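Local coordinates for carbohydrate deacetylase (PDB 2I5I), which probably catalyses the deacetylation of acetylated carbohydrates during oligosaccharide breakdown, probably with magnesium as cofactor, at residues A11-G15 with L59-H64; L153-A158 with Y171-P177; I189-L195 with I238-V244. All coordinates share one frame; numbering follows the deposited sequence.

Interaction 1 of 3, residues A11-G15 with L59-H64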
loop_
_atom_site.group_PDB
_atom_site.type_symbol
_atom_site.label_atom_id
_atom_site.label_comp_id
_atom_site.label_asym_id
_atom_site.label_seq_id
_atom_site.Cartn_x
_atom_site.Cartn_y
_atom_site.Cartn_z
ATOM N N ALA A 11 25.077 1.987 3.426
ATOM C CA ALA A 11 24.998 3.442 3.475
ATOM C C ALA A 11 24.819 3.902 4.909
ATOM O O ALA A 11 23.826 3.563 5.556
ATOM C CB ALA A 11 23.832 3.940 2.622
ATOM N N ASP A 12 25.756 4.675 5.437
ATOM C CA ASP A 12 25.586 5.221 6.773
ATOM C C ASP A 12 24.647 6.434 6.773
ATOM O O ASP A 12 24.516 7.132 5.758
ATOM C CB ASP A 12 26.963 5.587 7.341
ATOM C CG ASP A 12 27.865 4.382 7.533
ATOM O OD1 ASP A 12 27.478 3.252 7.166
ATOM O OD2 ASP A 12 28.987 4.569 8.060
ATOM N N ASP A 13 23.975 6.661 7.886
ATOM C CA ASP A 13 23.232 7.866 8.201
ATOM C C ASP A 13 21.796 7.874 7.689
ATOM O O ASP A 13 21.216 8.944 7.485
ATOM C CB ASP A 13 23.957 9.109 7.657
ATOM C CG ASP A 13 25.281 9.396 8.341
ATOM O OD1 ASP A 13 25.462 8.869 9.456
ATOM O OD2 ASP A 13 26.140 10.128 7.788
ATOM N N PHE A 14 21.183 6.715 7.523
ATOM C CA PHE A 14 19.726 6.697 7.233
ATOM C C PHE A 14 18.963 7.481 8.273
ATOM O O PHE A 14 19.245 7.408 9.473
ATOM C CB PHE A 14 19.229 5.257 7.142
ATOM C CG PHE A 14 17.946 5.095 6.329
ATOM C CD1 PHE A 14 17.968 5.376 4.967
ATOM C CD2 PHE A 14 16.789 4.670 6.948
ATOM C CE1 PHE A 14 16.798 5.230 4.232
ATOM C CE2 PHE A 14 15.615 4.516 6.215
ATOM C CZ PHE A 14 15.648 4.787 4.863
ATOM N N GLY A 15 17.966 8.283 7.883
ATOM C CA GLY A 15 17.208 9.083 8.811
ATOM C C GLY A 15 17.912 10.334 9.292
ATOM O O GLY A 15 17.346 11.071 10.102
ATOM N N LEU A 59 15.158 -2.991 1.364
ATOM C CA LEU A 59 16.401 -2.453 1.940
ATOM C C LEU A 59 16.643 -2.965 3.349
ATOM O O LEU A 59 15.770 -2.880 4.209
ATOM C CB LEU A 59 16.364 -0.930 1.903
ATOM C CG LEU A 59 17.509 -0.179 2.583
ATOM C CD1 LEU A 59 18.839 -0.554 1.955
ATOM C CD2 LEU A 59 17.307 1.327 2.523
ATOM N N ALA A 60 17.848 -3.509 3.570
ATOM C CA ALA A 60 18.164 -3.992 4.918
ATOM C C ALA A 60 18.630 -2.830 5.783
ATOM O O ALA A 60 19.344 -1.925 5.351
ATOM C CB ALA A 60 19.186 -5.113 4.850
ATOM N N ILE A 61 18.201 -2.824 7.052
ATOM C CA ILE A 61 18.466 -1.690 7.915
ATOM C C ILE A 61 18.949 -2.087 9.320
ATOM O O ILE A 61 18.270 -2.858 9.990
ATOM C CB ILE A 61 17.202 -0.815 8.078
ATOM C CG1 ILE A 61 16.625 -0.390 6.724
ATOM C CG2 ILE A 61 17.471 0.376 8.974
ATOM C CD1 ILE A 61 15.348 0.420 6.873
ATOM N N GLY A 62 20.088 -1.541 9.711
ATOM C CA GLY A 62 20.687 -1.732 11.025
ATOM C C GLY A 62 20.653 -0.438 11.815
ATOM O O GLY A 62 20.181 0.614 11.350
ATOM N N VAL A 63 21.175 -0.494 13.047
ATOM C CA VAL A 63 21.113 0.672 13.930
ATOM C C VAL A 63 22.480 1.356 14.007
ATOM O O VAL A 63 23.508 0.725 14.279
ATOM C CB VAL A 63 20.582 0.302 15.326
ATOM C CG1 VAL A 63 21.409 -0.806 15.984
ATOM C CG2 VAL A 63 20.523 1.511 16.249
ATOM N N HIS A 64 22.479 2.658 13.736
ATOM C CA HIS A 64 23.617 3.544 13.745
ATOM C C HIS A 64 23.755 4.214 15.113
ATOM O O HIS A 64 23.169 5.258 15.399
ATOM C CB HIS A 64 23.459 4.612 12.665
ATOM C CG HIS A 64 24.726 5.085 12.028
ATOM N ND1 HIS A 64 25.767 4.254 11.708
ATOM C CD2 HIS A 64 25.126 6.312 11.630
ATOM C CE1 HIS A 64 26.752 4.926 11.152
ATOM N NE2 HIS A 64 26.388 6.196 11.092
HETATM O O HOH W 1 27.902 8.223 10.162
#

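Interaction 2 of 3, residues L153-A158 with Y171-P177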
loop_
_atom_site.group_PDB
_atom_site.type_symbol
_atom_site.label_atom_id
_atom_site.label_comp_id
_atom_site.label_asym_id
_atom_site.label_seq_id
_atom_site.Cartn_x
_atom_site.Cartn_y
_atom_site.Cartn_z
ATOM N N LEU A 153 22.840 -9.463 17.850
ATOM C CA LEU A 153 23.032 -8.810 16.569
ATOM C C LEU A 153 24.500 -8.795 16.175
ATOM O O LEU A 153 25.331 -8.593 17.068
ATOM C CB LEU A 153 22.578 -7.346 16.648
ATOM C CG LEU A 153 21.092 -7.185 16.976
ATOM C CD1 LEU A 153 20.813 -5.747 17.377
ATOM C CD2 LEU A 153 20.244 -7.638 15.798
ATOM N N PRO A 154 24.778 -9.008 14.897
ATOM C CA PRO A 154 26.148 -8.877 14.401
ATOM C C PRO A 154 26.525 -7.393 14.438
ATOM O O PRO A 154 25.642 -6.523 14.436
ATOM C CB PRO A 154 26.090 -9.396 12.976
ATOM C CG PRO A 154 24.655 -9.236 12.592
ATOM C CD PRO A 154 23.841 -9.407 13.835
ATOM N N LEU A 155 27.819 -7.146 14.466
ATOM C CA LEU A 155 28.379 -5.827 14.668
ATOM C C LEU A 155 29.420 -5.502 13.619
ATOM O O LEU A 155 30.252 -6.361 13.291
ATOM C CB LEU A 155 29.038 -5.792 16.063
ATOM C CG LEU A 155 29.839 -4.555 16.405
ATOM C CD1 LEU A 155 28.905 -3.340 16.508
ATOM C CD2 LEU A 155 30.599 -4.702 17.714
ATOM N N ARG A 156 29.405 -4.280 13.105
ATOM C CA ARG A 156 30.358 -3.852 12.108
ATOM C C ARG A 156 31.800 -4.085 12.602
ATOM O O ARG A 156 32.074 -3.778 13.765
ATOM C CB ARG A 156 30.187 -2.356 11.796
ATOM C CG ARG A 156 31.302 -1.811 10.922
ATOM C CD ARG A 156 31.065 -0.335 10.628
ATOM N NE ARG A 156 30.215 -0.204 9.438
ATOM C CZ ARG A 156 29.823 0.984 8.965
ATOM N NH1 ARG A 156 30.183 2.096 9.571
ATOM N NH2 ARG A 156 29.055 1.076 7.877
ATOM N N ASN A 157 32.647 -4.570 11.716
ATOM C CA ASN A 157 34.076 -4.722 12.034
ATOM C C ASN A 157 34.651 -3.347 12.333
ATOM O O ASN A 157 34.686 -2.455 11.481
ATOM C CB ASN A 157 34.757 -5.424 10.883
ATOM C CG ASN A 157 36.257 -5.546 10.947
ATOM O OD1 ASN A 157 36.949 -4.720 11.542
ATOM N ND2 ASN A 157 36.726 -6.608 10.297
ATOM N N ALA A 158 35.141 -3.173 13.553
ATOM C CA ALA A 158 35.664 -1.893 13.988
ATOM C C ALA A 158 37.071 -1.538 13.561
ATOM O O ALA A 158 37.503 -0.392 13.817
ATOM C CB ALA A 158 35.595 -1.887 15.527
ATOM N N TYR A 171 35.759 -10.132 19.280
ATOM C CA TYR A 171 34.380 -10.336 18.829
ATOM C C TYR A 171 33.822 -11.692 19.239
ATOM O O TYR A 171 32.716 -11.777 19.770
ATOM C CB TYR A 171 34.297 -10.191 17.297
ATOM C CG TYR A 171 34.189 -8.748 16.823
ATOM C CD1 TYR A 171 35.220 -7.850 17.040
ATOM C CD2 TYR A 171 33.041 -8.312 16.166
ATOM C CE1 TYR A 171 35.129 -6.538 16.616
ATOM C CE2 TYR A 171 32.931 -6.998 15.730
ATOM C CZ TYR A 171 33.974 -6.130 15.960
ATOM O OH TYR A 171 33.910 -4.826 15.548
ATOM N N GLN A 172 34.575 -12.753 18.958
ATOM C CA GLN A 172 34.217 -14.106 19.398
ATOM C C GLN A 172 32.869 -14.569 18.872
ATOM O O GLN A 172 32.807 -14.904 17.682
ATOM C CB GLN A 172 34.309 -14.130 20.934
ATOM C CG GLN A 172 35.777 -14.110 21.342
ATOM C CD GLN A 172 36.076 -13.696 22.760
ATOM O OE1 GLN A 172 35.266 -13.736 23.679
ATOM N NE2 GLN A 172 37.331 -13.280 22.947
ATOM N N ASP A 173 31.852 -14.612 19.710
ATOM C CA ASP A 173 30.511 -15.026 19.352
ATOM C C ASP A 173 29.770 -13.973 18.517
ATOM O O ASP A 173 28.804 -14.325 17.827
ATOM C CB ASP A 173 29.687 -15.323 20.602
ATOM C CG ASP A 173 29.645 -14.202 21.621
ATOM O OD1 ASP A 173 30.527 -13.328 21.644
ATOM O OD2 ASP A 173 28.703 -14.192 22.445
ATOM N N VAL A 174 30.200 -12.730 18.613
ATOM C CA VAL A 174 29.590 -11.642 17.840
ATOM C C VAL A 174 30.093 -11.618 16.399
ATOM O O VAL A 174 31.239 -11.329 16.061
ATOM C CB VAL A 174 29.838 -10.274 18.482
ATOM C CG1 VAL A 174 29.196 -9.173 17.639
ATOM C CG2 VAL A 174 29.299 -10.198 19.902
ATOM N N ARG A 175 29.195 -11.926 15.466
ATOM C CA ARG A 175 29.542 -12.020 14.057
ATOM C C ARG A 175 29.844 -10.680 13.405
ATOM O O ARG A 175 29.263 -9.664 13.806
ATOM C CB ARG A 175 28.360 -12.716 13.357
ATOM C CG ARG A 175 28.267 -14.183 13.766
ATOM C CD ARG A 175 27.324 -15.008 12.924
ATOM N NE ARG A 175 27.907 -15.450 11.660
ATOM C CZ ARG A 175 27.215 -15.994 10.671
ATOM N NH1 ARG A 175 25.911 -16.167 10.795
ATOM N NH2 ARG A 175 27.874 -16.347 9.581
ATOM N N THR A 176 30.738 -10.676 12.415
ATOM C CA THR A 176 31.199 -9.421 11.830
ATOM C C THR A 176 31.818 -9.701 10.479
ATOM O O THR A 176 32.320 -10.813 10.234
ATOM C CB THR A 176 32.205 -8.722 12.763
ATOM O OG1 THR A 176 32.601 -7.441 12.274
ATOM C CG2 THR A 176 33.493 -9.562 12.838
ATOM N N PRO A 177 31.780 -8.748 9.555
ATOM C CA PRO A 177 32.530 -8.929 8.307
ATOM C C PRO A 177 34.016 -9.145 8.579
ATOM O O PRO A 177 34.603 -8.622 9.533
ATOM C CB PRO A 177 32.314 -7.613 7.571
ATOM C CG PRO A 177 31.065 -7.032 8.152
ATOM C CD PRO A 177 31.009 -7.492 9.583
#

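Interaction 3 of 3, residues I189-L195 with I238-V244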
loop_
_atom_site.group_PDB
_atom_site.type_symbol
_atom_site.label_atom_id
_atom_site.label_comp_id
_atom_site.label_asym_id
_atom_site.label_seq_id
_atom_site.Cartn_x
_atom_site.Cartn_y
_atom_site.Cartn_z
ATOM N N ILE A 189 36.431 9.589 -3.436
ATOM C CA ILE A 189 35.179 9.342 -4.153
ATOM C C ILE A 189 35.415 9.322 -5.660
ATOM O O ILE A 189 35.609 10.320 -6.348
ATOM C CB ILE A 189 34.112 10.384 -3.783
ATOM C CG1 ILE A 189 33.834 10.491 -2.279
ATOM C CG2 ILE A 189 32.818 10.106 -4.542
ATOM C CD1 ILE A 189 33.408 9.155 -1.711
ATOM N N SER A 190 35.420 8.111 -6.202
ATOM C CA SER A 190 35.467 7.893 -7.635
ATOM C C SER A 190 35.213 6.436 -7.966
ATOM O O SER A 190 35.134 5.528 -7.133
ATOM C CB SER A 190 36.803 8.387 -8.199
ATOM O OG SER A 190 37.827 7.486 -7.799
ATOM N N THR A 191 35.041 6.193 -9.266
ATOM C CA THR A 191 34.744 4.855 -9.726
ATOM C C THR A 191 35.919 3.912 -9.466
ATOM O O THR A 191 35.749 2.765 -9.070
ATOM C CB THR A 191 34.460 4.844 -11.245
ATOM O OG1 THR A 191 33.407 5.758 -11.543
ATOM C CG2 THR A 191 33.994 3.454 -11.629
ATOM N N GLU A 192 37.080 4.473 -9.738
ATOM C CA GLU A 192 38.357 3.771 -9.644
ATOM C C GLU A 192 38.553 3.194 -8.250
ATOM O O GLU A 192 38.938 2.028 -8.109
ATOM C CB GLU A 192 39.519 4.706 -10.024
ATOM N N THR A 193 38.277 3.985 -7.224
ATOM C CA THR A 193 38.391 3.535 -5.845
ATOM C C THR A 193 37.552 2.275 -5.655
ATOM O O THR A 193 37.974 1.324 -5.002
ATOM C CB THR A 193 37.964 4.614 -4.846
ATOM O OG1 THR A 193 38.805 5.766 -4.932
ATOM C CG2 THR A 193 38.173 4.128 -3.412
ATOM N N ILE A 194 36.358 2.298 -6.245
ATOM C CA ILE A 194 35.409 1.215 -6.072
ATOM C C ILE A 194 35.938 -0.060 -6.727
ATOM O O ILE A 194 35.793 -1.144 -6.161
ATOM C CB ILE A 194 34.028 1.544 -6.674
ATOM C CG1 ILE A 194 33.231 2.577 -5.883
ATOM C CG2 ILE A 194 33.229 0.259 -6.882
ATOM C CD1 ILE A 194 32.737 2.098 -4.538
ATOM N N LEU A 195 36.537 0.074 -7.911
ATOM C CA LEU A 195 37.067 -1.099 -8.600
ATOM C C LEU A 195 38.202 -1.694 -7.757
ATOM O O LEU A 195 38.263 -2.903 -7.577
ATOM C CB LEU A 195 37.570 -0.769 -10.003
ATOM C CG LEU A 195 36.574 -0.090 -10.950
ATOM C CD1 LEU A 195 37.181 0.186 -12.314
ATOM C CD2 LEU A 195 35.324 -0.936 -11.126
ATOM N N ILE A 238 27.996 7.433 -8.433
ATOM C CA ILE A 238 28.894 6.296 -8.679
ATOM C C ILE A 238 28.225 4.993 -8.298
ATOM O O ILE A 238 28.297 3.996 -9.007
ATOM C CB ILE A 238 30.206 6.486 -7.894
ATOM C CG1 ILE A 238 31.086 7.591 -8.463
ATOM C CG2 ILE A 238 30.944 5.159 -7.797
ATOM C CD1 ILE A 238 31.985 8.279 -7.485
ATOM N N LEU A 239 27.529 4.970 -7.159
ATOM C CA LEU A 239 26.896 3.720 -6.736
ATOM C C LEU A 239 25.724 3.284 -7.610
ATOM O O LEU A 239 25.299 2.135 -7.527
ATOM C CB LEU A 239 26.423 3.818 -5.276
ATOM C CG LEU A 239 27.561 4.075 -4.275
ATOM C CD1 LEU A 239 27.023 4.454 -2.910
ATOM C CD2 LEU A 239 28.449 2.838 -4.200
ATOM N N THR A 240 25.193 4.158 -8.461
ATOM C CA THR A 240 24.116 3.789 -9.366
ATOM C C THR A 240 24.604 3.640 -10.805
ATOM O O THR A 240 23.796 3.413 -11.717
ATOM C CB THR A 240 22.987 4.847 -9.343
ATOM O OG1 THR A 240 23.554 6.089 -9.763
ATOM C CG2 THR A 240 22.446 5.052 -7.949
ATOM N N SER A 241 25.915 3.748 -11.026
ATOM C CA SER A 241 26.474 3.641 -12.368
ATOM C C SER A 241 26.505 2.216 -12.894
ATOM O O SER A 241 26.675 1.238 -12.170
ATOM C CB SER A 241 27.874 4.265 -12.412
ATOM O OG SER A 241 28.858 3.540 -11.695
ATOM N N GLN A 242 26.323 2.076 -14.215
ATOM C CA GLN A 242 26.433 0.793 -14.880
ATOM C C GLN A 242 27.806 0.152 -14.705
ATOM O O GLN A 242 27.909 -1.069 -14.585
ATOM C CB GLN A 242 26.155 0.956 -16.384
ATOM C CG GLN A 242 25.972 -0.392 -17.081
ATOM C CD GLN A 242 24.496 -0.645 -17.352
ATOM O OE1 GLN A 242 23.952 -0.050 -18.284
ATOM N NE2 GLN A 242 23.871 -1.512 -16.561
ATOM N N GLU A 243 28.852 0.966 -14.700
ATOM C CA GLU A 243 30.214 0.472 -14.554
ATOM C C GLU A 243 30.400 -0.243 -13.226
ATOM O O GLU A 243 31.001 -1.312 -13.135
ATOM C CB GLU A 243 31.222 1.622 -14.631
ATOM C CG GLU A 243 32.654 1.107 -14.518
ATOM C CD GLU A 243 33.682 2.192 -14.784
ATOM O OE1 GLU A 243 33.268 3.365 -14.920
ATOM O OE2 GLU A 243 34.889 1.873 -14.857
ATOM N N VAL A 244 29.856 0.369 -12.172
ATOM C CA VAL A 244 29.982 -0.280 -10.868
ATOM C C VAL A 244 29.227 -1.588 -10.839
ATOM O O VAL A 244 29.789 -2.607 -10.432
ATOM C CB VAL A 244 29.494 0.658 -9.746
ATOM C CG1 VAL A 244 29.467 -0.102 -8.431
ATOM C CG2 VAL A 244 30.383 1.888 -9.716
#

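Interaction 1 of 3, residues A11-G15 with L59-H64
Asp13 OD1 and His64 NE2 share one water molecule, the link that spans the two segments. The water donates to Asp13 OD1 at 2.6 Å and lies 2.7 Å from His64 NE2, in the plane of the imidazole at its edge. The CB of Asp13 heads away from strand 60-65, but with CG set beside the backbone N (chi1 -67°) the carboxylate swings back to the histidine, its plane turned 69° from that of the ring. The other oxygen, Asp13 OD2, makes a salt bridge to Arg232, while His64 ND1 is bonded to Asp128 OD1; these partners would limit the rotation of both groups and leave OD1 and NE2 turned to the water. The backbone N of Asp13 lies over one face of the imidazole. The Asp12 side chain crosses that of His64 at about a right angle, its carboxylate plane 51° from the ring, with its CG 3.8 Å from His64 CE1 and its CB 3.8 Å from His64 NE2. Asp12 OD1 is salt-bridged to Arg156 and OD2 hydrogen-bonded to Asn212 ND2. Farther along, the contact turns apolar. Phe14, its CB pointing toward strand 60-65, brings CE2 to 4.2 Å from Ile61 CD1 and CE1 to 4.3 Å from Leu59 CD2, the two branches meeting the ring obliquely. Helices 18-29 and 45-55 also reach this phenyl group, which is thus part of the core beneath the polar end. Strand 35-38 lies between 6-11 and 60-65 in the parallel sheet, so the segment following 6-11 reaches across it to strand 60-65. The donor atoms of Asp13, His64 and the predicted magnesium ligand His130 converge, consistent with an Asp-His-His metal site as probable in a YdjC-type deacetylase.

Interaction 2 of 3, residues L153-A158 with Y171-P177
With CG set beside the backbone N of Tyr171 (chi1 -83°), the phenol reaches across to Arg156 and Ala158, and the anti placement of OG1 in Thr176 (chi1 -175°) turns that hydroxyl to Leu155. Both residues belong to a loop whose type II' beta turn, Tyr171 to Val174, is closed by the Val174 N to Tyr171 O bond; the loop packs on the chain leaving helix 138-151, next to strand 127-129 of the parallel sheet. Tyr171 OH donates to Arg156 O at 2.8 Å, tilted 22° from the carbonyl plane, and His134 NE2 bonds to the same oxygen, which is therefore gripped twice. Leu155 is held through both its backbone N and its backbone O: the N donates to Arg175 O at 3.0 Å, nearly straight on to the carbonyl, and the O accepts from Thr176 OG1 at 2.8 Å in the carbonyl plane. Its side chain meets the phenol at about a right angle, CD2 lying 3.8 Å from Tyr171 CE2, while Leu155 CB packs 3.7 Å from Val174 CG1. Leu145 of helix 138-151 touches both aliphatic side chains from outside the pair. Arg156, by contrast, points its CB away from 171-177, and its guanidinium group forms salt bridges to Asp12 and Glu210. At the far end Asn157, whose OD1 is bonded to Ser159 N, donates through ND2 to Pro177 O at 3.0 Å, with that oxygen close to the amide plane.

Interaction 3 of 3, residues I189-L195 with I238-V244
The junction between helices 231-239 and 242-250 packs against the first turn of helix 191-203, with Ile238 contributing the largest buried area. Its CD1, carried outward by a nearly extended chi2 of 152°, rests 3.5 Å from Ser190 CA and 3.6 Å from Ile189 CG2, so it covers the N-cap position of helix 191-203 and the residue ahead of it. The CG2 branch of Ile238 goes to the helix itself, where it lies 3.9 Å from Ile194 CG1. Ile194 also turns its own CG2 to Val244, meeting CG1 of that residue at 4.1 Å with the two side chains at about a right angle. In this way one isoleucine of helix 191-203 touches the end of one helix and the start of the next. Helices 191-203 and 242-250 each precede a strand, 208-213 and 254-256 respectively, that pairs with strand 6-11 in the parallel sheet of this alpha/beta fold, and the contact joins helical segments well away from the annotated metal ligand. At the change of direction between the two consecutive helices stands Ser241, the N-cap of helix 242-250. Its OG donates to Ile238 O at 2.8 Å, in the carbonyl plane and on a lone pair, and accepts a weak capping bond from Val244 N at 3.4 Å; Ser241 N donates to Ile238 O as well. At the solvent side CG of Glu243 is anti to the backbone N (chi1 -178°) and the chain runs on extended, crossing Thr191 obliquely. Its OE1 approaches the methyl CG2 of Thr191 to 3.4 Å, and OE2 lies 3.8 Å from Leu195 CD1.

Interactions 1 and 2 are directly connected although their centres lie about 17 Å apart: Arg156 NH2 of interaction 2 forms a 2.8 Å salt bridge with Asp12 OD1 of interaction 1. This places the Arg156 guanidinium near the probable magnesium site, its side chain about 8 Å from that of His130, whereas the Asp13 side chain of interaction 1 is about 4 Å from it. Interaction 3 touches neither. Its centre is about 21 Å from that of interaction 1 and about 27 Å from that of interaction 2, with nearest atoms about 6 and 11 Å away, and it joins the start of helix 191-203 to the junction of helices 231-239 and 242-250.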